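Local coordinates for 16L protein (Yaba-like disease virus, PDB 6TQP) that probably blocks apoptosis in infected cells as a viral Bcl-2-like protein that captures the BH3 segments of pro-apoptotic host proteins, at residues A[45-48]-A[49-53]; A[85-88]-A[89-93]. All coordinates share one frame; numbering follows the deposited sequence.

Contact 1 of 2, residues A[45-48]-A[49-53]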
loop_
_atom_site.group_PDB
_atom_site.type_symbol
_atom_site.label_atom_id
_atom_site.label_comp_id
_atom_site.label_asym_id
_atom_site.label_seq_id
_atom_site.Cartn_x
_atom_site.Cartn_y
_atom_site.Cartn_z
ATOM N N ASN A 45 9.075 -2.194 -10.450
ATOM C CA ASN A 45 10.348 -1.518 -10.210
ATOM C C ASN A 45 10.135 -0.073 -9.765
ATOM O O ASN A 45 10.854 0.427 -8.896
ATOM C CB ASN A 45 11.226 -1.578 -11.464
ATOM C CG ASN A 45 11.692 -2.996 -11.772
ATOM O OD1 ASN A 45 11.723 -3.844 -10.882
ATOM N ND2 ASN A 45 12.058 -3.256 -13.028
ATOM N N LEU A 46 9.136 0.606 -10.326
ATOM C CA LEU A 46 8.886 1.993 -9.945
ATOM C C LEU A 46 8.311 2.077 -8.535
ATOM O O LEU A 46 8.753 2.888 -7.710
ATOM C CB LEU A 46 7.941 2.641 -10.948
ATOM C CG LEU A 46 8.505 2.774 -12.368
ATOM C CD1 LEU A 46 7.421 3.260 -13.318
ATOM C CD2 LEU A 46 9.711 3.712 -12.409
ATOM N N ILE A 47 7.323 1.240 -8.245
ATOM C CA ILE A 47 6.652 1.284 -6.949
ATOM C C ILE A 47 7.601 0.855 -5.842
ATOM O O ILE A 47 7.583 1.404 -4.732
ATOM C CB ILE A 47 5.407 0.388 -6.993
ATOM C CG1 ILE A 47 4.298 1.085 -7.784
ATOM C CG2 ILE A 47 4.951 0.002 -5.584
ATOM C CD1 ILE A 47 3.177 0.171 -8.174
ATOM N N LYS A 48 8.422 -0.156 -6.114
ATOM C CA LYS A 48 9.348 -0.649 -5.105
ATOM C C LYS A 48 10.277 0.455 -4.622
ATOM O O LYS A 48 10.543 0.573 -3.420
ATOM C CB LYS A 48 10.153 -1.818 -5.681
ATOM C CG LYS A 48 11.105 -2.491 -4.707
ATOM C CD LYS A 48 11.792 -3.692 -5.366
ATOM C CE LYS A 48 12.693 -4.431 -4.379
ATOM N NZ LYS A 48 13.514 -5.488 -5.032
ATOM N N GLU A 49 10.797 1.266 -5.545
ATOM C CA GLU A 49 11.700 2.343 -5.151
ATOM C C GLU A 49 10.979 3.377 -4.297
ATOM O O GLU A 49 11.499 3.818 -3.265
ATOM C CB GLU A 49 12.299 3.012 -6.384
ATOM C CG GLU A 49 13.258 2.144 -7.162
ATOM C CD GLU A 49 13.803 2.856 -8.378
ATOM O OE1 GLU A 49 13.221 3.895 -8.763
ATOM O OE2 GLU A 49 14.812 2.382 -8.943
ATOM N N ASP A 50 9.798 3.811 -4.736
ATOM C CA ASP A 50 9.046 4.799 -3.969
ATOM C C ASP A 50 8.699 4.274 -2.580
ATOM O O ASP A 50 8.869 4.976 -1.578
ATOM C CB ASP A 50 7.774 5.199 -4.716
ATOM C CG ASP A 50 8.060 5.950 -6.002
ATOM O OD1 ASP A 50 9.179 6.486 -6.151
ATOM O OD2 ASP A 50 7.156 6.014 -6.861
ATOM N N CYS A 51 8.213 3.032 -2.497
ATOM C CA CYS A 51 7.763 2.514 -1.209
ATOM C C CYS A 51 8.928 2.229 -0.269
ATOM O O CYS A 51 8.799 2.426 0.945
ATOM C CB CYS A 51 6.903 1.272 -1.421
ATOM S SG CYS A 51 5.332 1.683 -2.242
ATOM N N GLU A 52 10.081 1.793 -0.795
ATOM C CA GLU A 52 11.250 1.640 0.062
ATOM C C GLU A 52 11.735 2.991 0.582
ATOM O O GLU A 52 12.231 3.078 1.709
ATOM C CB GLU A 52 12.369 0.904 -0.690
ATOM C CG GLU A 52 12.045 -0.558 -0.926
ATOM C CD GLU A 52 13.105 -1.284 -1.723
ATOM O OE1 GLU A 52 14.018 -0.619 -2.261
ATOM O OE2 GLU A 52 13.017 -2.524 -1.804
ATOM N N ASN A 53 11.564 4.060 -0.196
ATOM C CA ASN A 53 11.982 5.377 0.273
ATOM C C ASN A 53 11.025 5.908 1.334
ATOM O O ASN A 53 11.453 6.560 2.296
ATOM C CB ASN A 53 12.085 6.338 -0.908
ATOM C CG ASN A 53 13.366 6.139 -1.700
ATOM O OD1 ASN A 53 14.383 5.704 -1.156
ATOM N ND2 ASN A 53 13.323 6.450 -2.986
HETATM O O HOH W 1 10.198 5.148 -8.651
#
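Helix 38-68 of this Bcl-2-like fold runs through the whole contact, and within it Lys48 and Glu52 meet one turn apart on a partly exposed face. Their side chains cross obliquely. Lys48 is fully extended, with CG anti to the backbone N (chi1 -176°). This sends its aliphatic part past the Glu52 carboxylate, and CE of Lys48 lies 3.2 Å from OE2 of Glu52. The charged atoms themselves stay apart: NZ of Lys48 is 4.4 Å from OE2 of Glu52, beyond a salt bridge. The pair therefore feels at most a general attraction of charge. NZ also makes a weak, long ion pair with Glu26.

On another side of the helix, a water lies between the backbone and an acid. It can donate to O of Leu46 at 2.8 Å and to OD1 of Asp50 at 3.0 Å, though its protons may be shared with other acceptors. The amide of Asp50 holds the same Leu46 O (N to O 3.3 Å, N-H...O 172°), and the water is a second, less certain partner. Asp50 OD1 has a salt bridge to Lys147, which probably favours the charged form of this buried acid.

Ile47 and Cys51 make an apolar pair on the buried side. CG2 of Ile47 rests on SG of Cys51 at 3.8 Å. This methyl is anti to the backbone N of its own residue, which places it beside the carbonyl carbon and on the side of the next turn. In the backbone of the same two residues, Cys51 N bonds to Ile47 O at 2.8 Å.

Three helices pack round this part of the helix. Tyr23 of helix 12-27 meets Lys48, Cys51 and Glu52. Ile144 of helix 137-148 touches Ile47 and Asp50, while Leu100 and Ile103 of helix 96-113 meet Asp50 and Cys51, respectively.

Contact 2 of 2, residues A[85-88]-A[89-93]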
loop_
_atom_site.group_PDB
_atom_site.type_symbol
_atom_site.label_atom_id
_atom_site.label_comp_id
_atom_site.label_asym_id
_atom_site.label_seq_id
_atom_site.Cartn_x
_atom_site.Cartn_y
_atom_site.Cartn_z
ATOM N N GLN A 85 -10.483 0.406 8.251
ATOM C CA GLN A 85 -9.868 1.693 8.575
ATOM C C GLN A 85 -8.961 2.165 7.444
ATOM O O GLN A 85 -8.956 3.353 7.098
ATOM C CB GLN A 85 -9.093 1.601 9.893
ATOM C CG GLN A 85 -9.997 1.462 11.115
ATOM C CD GLN A 85 -9.227 1.333 12.416
ATOM O OE1 GLN A 85 -9.073 2.308 13.153
ATOM N NE2 GLN A 85 -8.748 0.127 12.712
ATOM N N ILE A 86 -8.206 1.251 6.829
ATOM C CA ILE A 86 -7.326 1.658 5.739
ATOM C C ILE A 86 -8.159 2.060 4.523
ATOM O O ILE A 86 -7.924 3.103 3.894
ATOM C CB ILE A 86 -6.318 0.533 5.419
ATOM C CG1 ILE A 86 -5.372 0.324 6.607
ATOM C CG2 ILE A 86 -5.516 0.872 4.184
ATOM C CD1 ILE A 86 -4.430 -0.895 6.476
ATOM N N ILE A 87 -9.166 1.252 4.186
ATOM C CA ILE A 87 -10.063 1.605 3.088
ATOM C C ILE A 87 -10.688 2.975 3.328
ATOM O O ILE A 87 -10.765 3.807 2.417
ATOM C CB ILE A 87 -11.138 0.514 2.906
ATOM C CG1 ILE A 87 -10.468 -0.816 2.524
ATOM C CG2 ILE A 87 -12.212 0.975 1.916
ATOM C CD1 ILE A 87 -11.211 -1.646 1.502
ATOM N N GLU A 88 -11.160 3.228 4.547
ATOM C CA GLU A 88 -11.784 4.518 4.845
ATOM C C GLU A 88 -10.801 5.668 4.629
ATOM O O GLU A 88 -11.144 6.695 4.032
ATOM C CB GLU A 88 -12.317 4.510 6.274
ATOM C CG GLU A 88 -13.005 5.784 6.658
ATOM C CD GLU A 88 -13.678 5.691 8.005
ATOM O OE1 GLU A 88 -14.251 4.626 8.326
ATOM O OE2 GLU A 88 -13.629 6.693 8.738
ATOM N N SER A 89 -9.564 5.509 5.098
ATOM C CA SER A 89 -8.582 6.576 4.942
ATOM C C SER A 89 -8.280 6.831 3.477
ATOM O O SER A 89 -8.034 7.977 3.076
ATOM C CB SER A 89 -7.309 6.223 5.697
ATOM O OG SER A 89 -7.563 6.177 7.090
ATOM N N LEU A 90 -8.328 5.783 2.662
ATOM C CA LEU A 90 -8.071 5.925 1.234
ATOM C C LEU A 90 -9.228 6.611 0.529
ATOM O O LEU A 90 -9.014 7.435 -0.368
ATOM C CB LEU A 90 -7.815 4.551 0.624
ATOM C CG LEU A 90 -7.484 4.494 -0.866
ATOM C CD1 LEU A 90 -6.411 5.517 -1.241
ATOM C CD2 LEU A 90 -7.035 3.084 -1.219
ATOM N N GLU A 91 -10.463 6.269 0.895
ATOM C CA GLU A 91 -11.600 7.005 0.357
ATOM C C GLU A 91 -11.565 8.467 0.791
ATOM O O GLU A 91 -11.979 9.352 0.030
ATOM C CB GLU A 91 -12.909 6.342 0.789
ATOM C CG GLU A 91 -13.146 5.000 0.120
ATOM C CD GLU A 91 -14.359 4.275 0.665
ATOM O OE1 GLU A 91 -14.923 4.729 1.687
ATOM O OE2 GLU A 91 -14.743 3.246 0.069
ATOM N N ASN A 92 -11.065 8.742 1.998
ATOM C CA ASN A 92 -10.981 10.121 2.473
ATOM C C ASN A 92 -9.936 10.935 1.731
ATOM O O ASN A 92 -10.071 12.161 1.632
ATOM C CB ASN A 92 -10.660 10.159 3.964
ATOM C CG ASN A 92 -11.854 9.819 4.824
ATOM O OD1 ASN A 92 -12.993 9.824 4.356
ATOM N ND2 ASN A 92 -11.604 9.536 6.097
ATOM N N ASP A 93 -8.877 10.290 1.233
ATOM C CA ASP A 93 -7.780 11.020 0.595
ATOM C C ASP A 93 -7.217 10.135 -0.524
ATOM O O ASP A 93 -6.231 9.423 -0.333
ATOM C CB ASP A 93 -6.716 11.396 1.614
ATOM C CG ASP A 93 -5.710 12.371 1.073
ATOM O OD1 ASP A 93 -5.817 12.730 -0.119
ATOM O OD2 ASP A 93 -4.805 12.768 1.834
HETATM O O HOH W 2 -14.036 7.431 3.778
#
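Glu88 O is gripped by two donors near the end of helix 76-92. The backbone N of Asn92 bonds to it with N to O at 2.9 Å. A water donates to the same Glu88 O at 3.0 Å and to OD1 of Asn92 at 2.7 Å. The water thus links the side-chain amide of Asn92 to the carbonyl one turn back.

The Glu88 and Asn92 side chains lie side by side and point the same way. CG of Glu88 is 4.0 Å from ND2 of Asn92, and the carboxylate and amide planes are turned 72° apart. Glu88 CG is anti to the backbone N (chi1 -179°), which carries the chain outward, and OE1 makes a weak hydrogen bond to the backbone of the bound peptide.

One turn earlier, Ser89 N bonds to Gln85 O at 3.0 Å. The hydroxyl OG of Ser89 lies 3.1 Å from the same Gln85 O, since it sits beside its own backbone N (chi1 -65°). CG2 of Ile87 packs against OE2 of Glu91 at 3.9 Å; that OE2 has a weak, long ion pair with Lys132.

Ile86 and Leu90 face helices 96-113 and 120-134, while Gln85, Glu88 and Ser89 meet the peptide. The chemistry implies an apolar inner side and a polar side that mainly packs on the ligand. Glu88 adds one weak bond, and an acidic peptide side chain beside it may oppose its charge.

Overall arrangement
Contacts 1 and 2 are successive in the chain and lie on consecutive helices, 38-68 and 76-92. Their centres are 21 Å apart and their nearest atoms about 12 Å, so they do not touch. Helix 96-113 relates them: it packs on Asp50 and Cys51 of contact 1 and on Ile86 and Leu90 of contact 2. The two differ in surroundings. Contact 2 borders the bound peptide, consistent with the ligand groove of Bcl-2 proteins. Contact 1 also packs against helices 12-27 and 137-148. Its centre lies 11 Å from the centre of the chain, against 13 Å for contact 2.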